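Beta-glucuronidase (uncultured Clostridium sp., PDB 6U7J) probably hydrolyses beta-D-glucuronides, releasing glucuronic acid from conjugates such as those of estrogens in the gut, as a family 2 glycoside hydrolase. Local coordinates at residues E417-S420 against S421-A424; E454-K457 against I458-F461; K488-L491 against I492-E496; K529-I532 against E533-K537. One frame throughout, in Å; residues are numbered along the deposited sequence.

All four contacts are local arrangements in the TIM barrel domain. Contact 1 follows barrel strand 409-416 and starts at Glu417, the position at which relatives of this family carry their acid/base glutamate. Contact 2, in the loop after the next strand, has its centre about 8 Å from that of contact 1. Two hydrogen bonds join them, Ser420 OG with Asp456 OD1 and Lys457 NZ with Ser421 O. Contact 3, on helix 480-498, is centred about 13 Å from contact 2 and is tied to it by the Glu454-Lys493 salt bridge. Contact 4 occupies helix 525-540, with its centre about 17 Å from contact 3 and no direct touch.

Contact 1. Residues E417-S420 against S421-A424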
loop_
_atom_site.group_PDB
_atom_site.type_symbol
_atom_site.label_atom_id
_atom_site.label_comp_id
_atom_site.label_asym_id
_atom_site.label_seq_id
_atom_site.Cartn_x
_atom_site.Cartn_y
_atom_site.Cartn_z
ATOM N N GLU B 417 -30.273 3.121 14.068
ATOM C CA GLU B 417 -29.632 2.691 15.303
ATOM C C GLU B 417 -29.906 3.609 16.522
ATOM O O GLU B 417 -29.013 4.044 17.183
ATOM C CB GLU B 417 -28.126 2.568 15.100
ATOM C CG GLU B 417 -27.708 1.486 14.090
ATOM C CD GLU B 417 -26.199 1.163 14.141
ATOM O OE1 GLU B 417 -25.406 1.981 14.652
ATOM O OE2 GLU B 417 -25.809 0.083 13.661
ATOM N N PRO B 418 -31.192 3.868 16.808
ATOM C CA PRO B 418 -31.501 4.582 18.051
ATOM C C PRO B 418 -31.347 3.639 19.231
ATOM O O PRO B 418 -31.406 2.419 19.096
ATOM C CB PRO B 418 -32.969 4.995 17.861
ATOM C CG PRO B 418 -33.541 3.850 17.075
ATOM C CD PRO B 418 -32.418 3.383 16.145
ATOM N N HIS B 419 -31.147 4.225 20.412
ATOM C CA HIS B 419 -31.043 3.421 21.630
ATOM C C HIS B 419 -32.456 3.027 22.061
ATOM O O HIS B 419 -33.016 3.524 23.041
ATOM C CB HIS B 419 -30.308 4.183 22.719
ATOM C CG HIS B 419 -29.835 3.308 23.840
ATOM N ND1 HIS B 419 -29.961 3.659 25.168
ATOM C CD2 HIS B 419 -29.232 2.095 23.829
ATOM C CE1 HIS B 419 -29.459 2.699 25.925
ATOM N NE2 HIS B 419 -29.013 1.739 25.137
ATOM N N SER B 420 -33.042 2.122 21.278
ATOM C CA SER B 420 -34.460 1.803 21.376
ATOM C C SER B 420 -34.765 0.776 22.466
ATOM O O SER B 420 -35.898 0.291 22.544
ATOM C CB SER B 420 -34.982 1.314 20.016
ATOM O OG SER B 420 -34.304 0.146 19.578
ATOM N N SER B 421 -33.776 0.432 23.289
ATOM C CA SER B 421 -34.006 -0.365 24.487
ATOM C C SER B 421 -34.619 0.446 25.621
ATOM O O SER B 421 -35.138 -0.147 26.569
ATOM C CB SER B 421 -32.691 -0.957 24.971
ATOM O OG SER B 421 -31.837 0.105 25.364
ATOM N N GLU B 422 -34.548 1.780 25.551
ATOM C CA GLU B 422 -35.106 2.645 26.583
ATOM C C GLU B 422 -36.622 2.725 26.455
ATOM O O GLU B 422 -37.155 2.883 25.352
ATOM C CB GLU B 422 -34.512 4.053 26.482
ATOM C CG GLU B 422 -32.992 4.113 26.631
ATOM C CD GLU B 422 -32.418 5.509 26.368
ATOM O OE1 GLU B 422 -33.142 6.508 26.568
ATOM O OE2 GLU B 422 -31.238 5.607 25.958
ATOM N N GLU B 423 -37.319 2.630 27.593
ATOM C CA GLU B 423 -38.780 2.673 27.566
ATOM C C GLU B 423 -39.287 3.998 27.011
ATOM O O GLU B 423 -40.266 4.029 26.250
ATOM C CB GLU B 423 -39.351 2.429 28.966
ATOM C CG GLU B 423 -40.884 2.435 29.031
ATOM C CD GLU B 423 -41.530 1.420 28.089
ATOM O OE1 GLU B 423 -42.522 1.768 27.409
ATOM O OE2 GLU B 423 -41.045 0.276 28.020
ATOM N N ALA B 424 -38.615 5.102 27.355
ATOM C CA ALA B 424 -39.028 6.401 26.845
ATOM C C ALA B 424 -38.936 6.489 25.330
ATOM O O ALA B 424 -39.504 7.417 24.746
ATOM C CB ALA B 424 -38.191 7.514 27.481
#
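His419 and Glu422 grip each other across a type I turn that runs between these same two residues. His419 ND1 donates to Glu422 OE2 almost straight, at 168°; the modelled 2.5 Å is very short and its exact value deserves caution. The oxygen meets the imidazole at its edge, while the carboxylate plane stands 74° from the ring plane. Glu422 has an extended chain beyond CG that brings its end back to the ring, and its oxygens are also bound by the backbone N-H groups of Ile378 and Phe379, which should fix the carboxylate's rotation. Ser421 OG completes the packed group over one ring face, 3.3 Å above the plane and offset toward the rim. The turn's own bond, Glu422 N to His419 O, is weak at 3.4 Å. Ser420 turns its CB away from the following residues, and its buried hydroxyl is engaged by Asp456. By contrast, Glu423 and Ala424 lead out to solvent, where Glu423 pairs with Arg426. The turn follows just after Glu417, the probable acid/base position by comparison with family 2 relatives, and leads from the C-terminal end of a barrel strand, where TIM-barrel active sites lie, into helix 424-439.

Contact 2. Residues E454-K457 against I458-F461; sequences EEDK and ISQF. Unlike the reference sequence in segment 454-457: Glu455 (reference Asp).
The backbone bends between Asp456 and Ser459 and then enters a 3-10 segment at 459-461, where Phe461 N bonds to Ile458 O at 3.0 Å. Asp456 organises this bend. A chi1 of 176° puts its CG opposite the backbone N and sends the carboxylate forward over the next residues: OD1 takes the N-H of Ile458 at 3.3 Å from above the carboxylate plane, while OD2 takes the N-H of Ser459 at 3.0 Å on its syn side. Ser459 OG also sits 2.9 Å from Asp456 OD2, a weak and unsettled bond. The buried carboxylate is held further by Ser420, which bonds to OD1. Gln460, bent at chi2, brings NE2 to Lys457 O at 2.6 Å, meeting this oxygen from above the carbonyl plane. The same NE2 lies over one face of the Phe461 ring, offset toward its rim. Lys457 curls back through its last torsion, placing NZ 2.8 Å from Glu455 O, with Ser421 O as a second acceptor. Asp456 to Ile458 thus forms an Asx turn, leading into the 3-10 segment of the loop that connects TIM-barrel strands 445-449 and 465-468.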
loop_
_atom_site.group_PDB
_atom_site.type_symbol
_atom_site.label_atom_id
_atom_site.label_comp_id
_atom_site.label_asym_id
_atom_site.label_seq_id
_atom_site.Cartn_x
_atom_site.Cartn_y
_atom_site.Cartn_z
ATOM N N GLU B 454 -34.081 -8.775 22.419
ATOM C CA GLU B 454 -34.841 -8.862 23.662
ATOM C C GLU B 454 -35.178 -7.484 24.219
ATOM O O GLU B 454 -36.228 -7.309 24.844
ATOM C CB GLU B 454 -34.060 -9.668 24.704
ATOM C CG GLU B 454 -33.694 -11.067 24.248
ATOM C CD GLU B 454 -32.346 -11.110 23.543
ATOM O OE1 GLU B 454 -31.753 -10.024 23.330
ATOM O OE2 GLU B 454 -31.883 -12.225 23.203
ATOM N N GLU B 455 -34.318 -6.490 23.989
ATOM C CA GLU B 455 -34.499 -5.184 24.598
ATOM C C GLU B 455 -35.191 -4.168 23.701
ATOM O O GLU B 455 -35.654 -3.142 24.211
ATOM C CB GLU B 455 -33.144 -4.630 25.039
ATOM C CG GLU B 455 -32.338 -5.618 25.860
ATOM C CD GLU B 455 -31.886 -5.036 27.187
ATOM O OE1 GLU B 455 -30.843 -5.491 27.706
ATOM O OE2 GLU B 455 -32.568 -4.121 27.709
ATOM N N ASP B 456 -35.289 -4.423 22.398
ATOM C CA ASP B 456 -35.907 -3.452 21.507
ATOM C C ASP B 456 -37.348 -3.203 21.921
ATOM O O ASP B 456 -38.053 -4.110 22.373
ATOM C CB ASP B 456 -35.889 -3.924 20.050
ATOM C CG ASP B 456 -36.629 -2.960 19.131
ATOM O OD1 ASP B 456 -36.339 -1.750 19.212
ATOM O OD2 ASP B 456 -37.513 -3.386 18.358
ATOM N N LYS B 457 -37.794 -1.961 21.740
ATOM C CA LYS B 457 -39.145 -1.596 22.127
ATOM C C LYS B 457 -39.904 -0.828 21.053
ATOM O O LYS B 457 -40.986 -0.313 21.346
ATOM C CB LYS B 457 -39.108 -0.800 23.433
ATOM C CG LYS B 457 -38.784 -1.687 24.640
ATOM C CD LYS B 457 -38.574 -0.893 25.906
ATOM C CE LYS B 457 -38.059 -1.786 27.009
ATOM N NZ LYS B 457 -36.756 -2.415 26.634
ATOM N N ILE B 458 -39.402 -0.759 19.812
ATOM C CA ILE B 458 -40.051 0.087 18.814
ATOM C C ILE B 458 -40.338 -0.619 17.490
ATOM O O ILE B 458 -41.135 -0.123 16.685
ATOM C CB ILE B 458 -39.227 1.365 18.549
ATOM C CG1 ILE B 458 -37.958 1.053 17.742
ATOM C CG2 ILE B 458 -38.897 2.083 19.851
ATOM C CD1 ILE B 458 -37.294 2.316 17.150
ATOM N N SER B 459 -39.720 -1.772 17.236
ATOM C CA SER B 459 -39.853 -2.352 15.900
ATOM C C SER B 459 -41.267 -2.835 15.608
ATOM O O SER B 459 -41.606 -3.024 14.430
ATOM C CB SER B 459 -38.866 -3.504 15.687
ATOM O OG SER B 459 -37.562 -2.998 15.450
ATOM N N GLN B 460 -42.104 -3.027 16.634
ATOM C CA GLN B 460 -43.501 -3.376 16.381
ATOM C C GLN B 460 -44.217 -2.323 15.533
ATOM O O GLN B 460 -45.219 -2.647 14.888
ATOM C CB GLN B 460 -44.252 -3.581 17.697
ATOM C CG GLN B 460 -44.393 -2.318 18.548
ATOM C CD GLN B 460 -43.186 -2.102 19.449
ATOM O OE1 GLN B 460 -42.161 -2.764 19.287
ATOM N NE2 GLN B 460 -43.298 -1.174 20.396
ATOM N N PHE B 461 -43.719 -1.082 15.499
ATOM C CA PHE B 461 -44.360 -0.030 14.718
ATOM C C PHE B 461 -44.003 -0.076 13.239
ATOM O O PHE B 461 -44.615 0.657 12.455
ATOM C CB PHE B 461 -43.995 1.354 15.277
ATOM C CG PHE B 461 -44.332 1.532 16.741
ATOM C CD1 PHE B 461 -45.601 1.257 17.217
ATOM C CD2 PHE B 461 -43.374 1.971 17.638
ATOM C CE1 PHE B 461 -45.907 1.413 18.565
ATOM C CE2 PHE B 461 -43.677 2.135 18.985
ATOM C CZ PHE B 461 -44.947 1.854 19.447
#

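Contact 3. Residues K488-L491 against I492-E496; sequences KTDL and IKWHE
Asp490 and Trp494 stand one turn apart on helix 480-498, the helix of the beta-alpha-beta crossover from strand 465-468 to strand 502-506 in the TIM barrel. Regular i to i+4 backbone bonds run through the segment, among them Trp494 N to Asp490 O at 3.0 Å. The two side chains lie side by side and point the same way, and a second bond joins them: Trp494 NE1 donates to Asp490 OD2 at 2.8 Å, bent to 132° at the hydrogen. The oxygen lies almost exactly in the indole plane, at the ring edge, but the N-H comes down on the carboxylate from above, the two planes being 83° apart. Asp490 CG lies opposite the backbone N (chi1 -159°), which carries the carboxylate toward the indole. Arg469 forms a salt bridge with the same OD2, so this buried oxygen has two partners, which probably stabilises its negative charge. Trp494 packs against Val465 and Ile467 of the neighbouring strand, and Leu491 reaches both strands of the unit. Lys488 and Ile492 run alongside each other, with NZ of Lys488 4.1 Å from CD1 of Ile492. Lys493, whose ammonium is held mainly by Glu454, stays 4.5 Å from Asp490 in NZ-OD1 distance; a water bridges them, donating to OD1 at 2.5 Å and weakly accepting from NZ.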
loop_
_atom_site.group_PDB
_atom_site.type_symbol
_atom_site.label_atom_id
_atom_site.label_comp_id
_atom_site.label_asym_id
_atom_site.label_seq_id
_atom_site.Cartn_x
_atom_site.Cartn_y
_atom_site.Cartn_z
ATOM N N LYS B 488 -27.781 -16.653 12.254
ATOM C CA LYS B 488 -28.996 -17.450 12.103
ATOM C C LYS B 488 -29.845 -17.386 13.365
ATOM O O LYS B 488 -31.057 -17.153 13.299
ATOM C CB LYS B 488 -28.658 -18.900 11.776
ATOM C CG LYS B 488 -29.867 -19.733 11.334
ATOM C CD LYS B 488 -29.431 -21.173 11.030
ATOM C CE LYS B 488 -30.622 -22.115 10.803
ATOM N NZ LYS B 488 -31.631 -21.467 9.940
ATOM N N THR B 489 -29.213 -17.556 14.525
ATOM C CA THR B 489 -29.946 -17.499 15.785
ATOM C C THR B 489 -30.579 -16.129 15.985
ATOM O O THR B 489 -31.753 -16.019 16.361
ATOM C CB THR B 489 -29.007 -17.822 16.948
ATOM O OG1 THR B 489 -28.589 -19.187 16.860
ATOM C CG2 THR B 489 -29.705 -17.598 18.275
ATOM N N ASP B 490 -29.815 -15.065 15.733
ATOM C CA ASP B 490 -30.363 -13.730 15.931
ATOM C C ASP B 490 -31.492 -13.455 14.946
ATOM O O ASP B 490 -32.542 -12.932 15.329
ATOM C CB ASP B 490 -29.256 -12.680 15.811
ATOM C CG ASP B 490 -29.620 -11.370 16.491
ATOM O OD1 ASP B 490 -29.849 -11.371 17.719
ATOM O OD2 ASP B 490 -29.693 -10.339 15.791
ATOM N N LEU B 491 -31.300 -13.822 13.677
ATOM C CA LEU B 491 -32.341 -13.630 12.676
ATOM C C LEU B 491 -33.652 -14.264 13.117
ATOM O O LEU B 491 -34.726 -13.663 12.970
ATOM C CB LEU B 491 -31.899 -14.240 11.342
ATOM C CG LEU B 491 -30.849 -13.493 10.533
ATOM C CD1 LEU B 491 -30.482 -14.318 9.309
ATOM C CD2 LEU B 491 -31.395 -12.122 10.146
ATOM N N ILE B 492 -33.582 -15.481 13.661
ATOM C CA ILE B 492 -34.803 -16.201 13.998
ATOM C C ILE B 492 -35.490 -15.550 15.196
ATOM O O ILE B 492 -36.724 -15.469 15.245
ATOM C CB ILE B 492 -34.496 -17.692 14.228
ATOM C CG1 ILE B 492 -34.063 -18.348 12.912
ATOM C CG2 ILE B 492 -35.721 -18.413 14.768
ATOM C CD1 ILE B 492 -33.555 -19.767 13.080
ATOM N N LYS B 493 -34.706 -15.045 16.159
ATOM C CA LYS B 493 -35.294 -14.325 17.289
ATOM C C LYS B 493 -36.024 -13.055 16.837
ATOM O O LYS B 493 -37.107 -12.742 17.349
ATOM C CB LYS B 493 -34.217 -13.997 18.328
ATOM C CG LYS B 493 -33.610 -15.250 18.957
ATOM C CD LYS B 493 -32.878 -14.983 20.270
ATOM C CE LYS B 493 -31.683 -14.074 20.073
ATOM N NZ LYS B 493 -30.751 -14.098 21.244
ATOM N N TRP B 494 -35.462 -12.318 15.872
ATOM C CA TRP B 494 -36.132 -11.108 15.383
ATOM C C TRP B 494 -37.443 -11.453 14.677
ATOM O O TRP B 494 -38.439 -10.725 14.797
ATOM C CB TRP B 494 -35.211 -10.323 14.436
ATOM C CG TRP B 494 -34.114 -9.531 15.113
ATOM C CD1 TRP B 494 -32.800 -9.876 15.213
ATOM C CD2 TRP B 494 -34.246 -8.261 15.769
ATOM N NE1 TRP B 494 -32.103 -8.908 15.896
ATOM C CE2 TRP B 494 -32.967 -7.905 16.246
ATOM C CE3 TRP B 494 -35.322 -7.394 16.004
ATOM C CZ2 TRP B 494 -32.732 -6.720 16.944
ATOM C CZ3 TRP B 494 -35.087 -6.217 16.698
ATOM C CH2 TRP B 494 -33.803 -5.891 17.159
ATOM N N HIS B 495 -37.463 -12.551 13.926
ATOM C CA HIS B 495 -38.691 -12.926 13.234
ATOM C C HIS B 495 -39.747 -13.414 14.213
ATOM O O HIS B 495 -40.930 -13.067 14.089
ATOM C CB HIS B 495 -38.409 -14.005 12.202
ATOM C CG HIS B 495 -39.620 -14.422 11.434
ATOM N ND1 HIS B 495 -40.380 -13.528 10.709
ATOM C CD2 HIS B 495 -40.201 -15.634 11.270
ATOM C CE1 HIS B 495 -41.377 -14.172 10.132
ATOM N NE2 HIS B 495 -41.292 -15.450 10.456
ATOM N N GLU B 496 -39.339 -14.215 15.195
ATOM C CA GLU B 496 -40.306 -14.726 16.157
ATOM C C GLU B 496 -40.908 -13.596 16.987
ATOM O O GLU B 496 -42.105 -13.619 17.291
ATOM C CB GLU B 496 -39.647 -15.783 17.049
ATOM C CG GLU B 496 -39.656 -17.180 16.427
ATOM C CD GLU B 496 -38.815 -18.188 17.201
ATOM O OE1 GLU B 496 -38.087 -17.773 18.131
ATOM O OE2 GLU B 496 -38.877 -19.400 16.874
HETATM O O HOH W 1 -28.742 -13.239 19.048
#

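Contact 4. Residues K529-I532 against E533-K537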
loop_
_atom_site.group_PDB
_atom_site.type_symbol
_atom_site.label_atom_id
_atom_site.label_comp_id
_atom_site.label_asym_id
_atom_site.label_seq_id
_atom_site.Cartn_x
_atom_site.Cartn_y
_atom_site.Cartn_z
ATOM N N LYS B 529 -14.005 -11.248 2.683
ATOM C CA LYS B 529 -14.775 -12.150 1.846
ATOM C C LYS B 529 -15.413 -13.263 2.675
ATOM O O LYS B 529 -16.599 -13.580 2.491
ATOM C CB LYS B 529 -13.897 -12.722 0.739
ATOM C CG LYS B 529 -14.655 -13.612 -0.241
ATOM C CD LYS B 529 -13.827 -14.838 -0.525
ATOM C CE LYS B 529 -14.292 -15.625 -1.740
ATOM N NZ LYS B 529 -14.746 -16.983 -1.327
ATOM N N ARG B 530 -14.649 -13.853 3.604
ATOM C CA ARG B 530 -15.159 -14.957 4.425
ATOM C C ARG B 530 -16.218 -14.466 5.417
ATOM O O ARG B 530 -17.228 -15.144 5.647
ATOM C CB ARG B 530 -14.006 -15.640 5.179
ATOM C CG ARG B 530 -12.930 -16.336 4.313
ATOM C CD ARG B 530 -13.431 -17.650 3.738
ATOM N NE ARG B 530 -13.725 -18.609 4.805
ATOM C CZ ARG B 530 -14.946 -19.049 5.103
ATOM N NH1 ARG B 530 -15.998 -18.635 4.403
ATOM N NH2 ARG B 530 -15.114 -19.904 6.100
ATOM N N CYS B 531 -15.988 -13.307 6.035
ATOM C CA CYS B 531 -16.963 -12.762 6.968
ATOM C C CYS B 531 -18.327 -12.592 6.297
ATOM O O CYS B 531 -19.365 -12.951 6.869
ATOM C CB CYS B 531 -16.440 -11.427 7.514
ATOM S SG CYS B 531 -17.538 -10.490 8.558
ATOM N N ILE B 532 -18.336 -12.094 5.056
ATOM C CA ILE B 532 -19.585 -11.877 4.333
ATOM C C ILE B 532 -20.201 -13.210 3.893
ATOM O O ILE B 532 -21.418 -13.399 3.973
ATOM C CB ILE B 532 -19.334 -10.920 3.146
ATOM C CG1 ILE B 532 -19.145 -9.494 3.672
ATOM C CG2 ILE B 532 -20.478 -10.923 2.149
ATOM C CD1 ILE B 532 -18.919 -8.512 2.573
ATOM N N GLU B 533 -19.378 -14.148 3.421
ATOM C CA GLU B 533 -19.882 -15.480 3.074
ATOM C C GLU B 533 -20.648 -16.132 4.224
ATOM O O GLU B 533 -21.723 -16.711 4.027
ATOM C CB GLU B 533 -18.725 -16.391 2.697
ATOM C CG GLU B 533 -18.277 -16.299 1.288
ATOM C CD GLU B 533 -16.965 -17.041 1.096
ATOM O OE1 GLU B 533 -16.483 -17.709 2.057
ATOM O OE2 GLU B 533 -16.415 -16.971 -0.024
ATOM N N GLU B 534 -20.057 -16.119 5.419
ATOM C CA GLU B 534 -20.655 -16.808 6.552
ATOM C C GLU B 534 -21.958 -16.141 6.966
ATOM O O GLU B 534 -22.941 -16.827 7.278
ATOM C CB GLU B 534 -19.669 -16.845 7.717
ATOM C CG GLU B 534 -18.482 -17.787 7.494
ATOM C CD GLU B 534 -18.945 -19.176 7.124
ATOM O OE1 GLU B 534 -19.704 -19.763 7.918
ATOM O OE2 GLU B 534 -18.576 -19.673 6.040
ATOM N N ASN B 535 -21.992 -14.803 6.970
ATOM C CA ASN B 535 -23.253 -14.125 7.230
ATOM C C ASN B 535 -24.286 -14.498 6.175
ATOM O O ASN B 535 -25.435 -14.807 6.505
ATOM C CB ASN B 535 -23.043 -12.609 7.297
ATOM C CG ASN B 535 -22.478 -12.167 8.637
ATOM O OD1 ASN B 535 -23.126 -12.316 9.674
ATOM N ND2 ASN B 535 -21.248 -11.646 8.629
ATOM N N ASN B 536 -23.876 -14.526 4.906
ATOM C CA ASN B 536 -24.806 -14.853 3.833
ATOM C C ASN B 536 -25.367 -16.260 4.001
ATOM O O ASN B 536 -26.540 -16.513 3.685
ATOM C CB ASN B 536 -24.112 -14.707 2.482
ATOM C CG ASN B 536 -24.000 -13.262 2.049
ATOM O OD1 ASN B 536 -24.587 -12.384 2.671
ATOM N ND2 ASN B 536 -23.239 -13.007 0.990
ATOM N N LYS B 537 -24.539 -17.185 4.498
ATOM C CA LYS B 537 -25.003 -18.542 4.758
ATOM C C LYS B 537 -26.164 -18.540 5.741
ATOM O O LYS B 537 -27.140 -19.272 5.559
ATOM C CB LYS B 537 -23.852 -19.384 5.300
ATOM C CG LYS B 537 -24.140 -20.863 5.334
ATOM C CD LYS B 537 -23.007 -21.617 6.005
ATOM C CE LYS B 537 -23.557 -22.623 7.013
ATOM N NZ LYS B 537 -22.999 -23.991 6.814
#
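Arg530 and Glu534, one helical turn apart on helix 525-540, lie side by side and point the same way, with guanidinium and carboxylate planes almost perpendicular, 84° apart. Glu534 OE2 sits in the guanidinium plane at its edge, 3.2 Å from Arg530 NH1, and is met on its anti side; the bond from NH2 to this oxygen is weak. Glu533 comes to the same NH1 from a slant. Its carboxylate is turned 42° from the guanidinium, and its OE1 lies 2.6 Å from Arg530 NH1, which approaches nearly along the C-O bond. Bends at chi2 and chi3 fold the arginine chain back so that one nitrogen can serve both acids. Lys529 slants across Glu533 toward its second oxygen, OE2, but Lys529 NZ and Glu533 OE2 are modelled too close together for the details of this pair to be relied on. Further along, Asn535 turns its amide back on the helix: ND2 makes a weak bond to Cys531 O at 2.9 Å, an oxygen that also accepts the N-H of Asn535. Asn536 runs alongside Ile532, with Asn536 ND2 3.6 Å from Ile532 CG2, and its OD1 is bound by Tyr507. The salt-bridge network thus rests on Arg530 with Glu533 (i to i+3) and Glu534 (i to i+4), Lys529's share being less certain, and its opposite charges should largely offset one another.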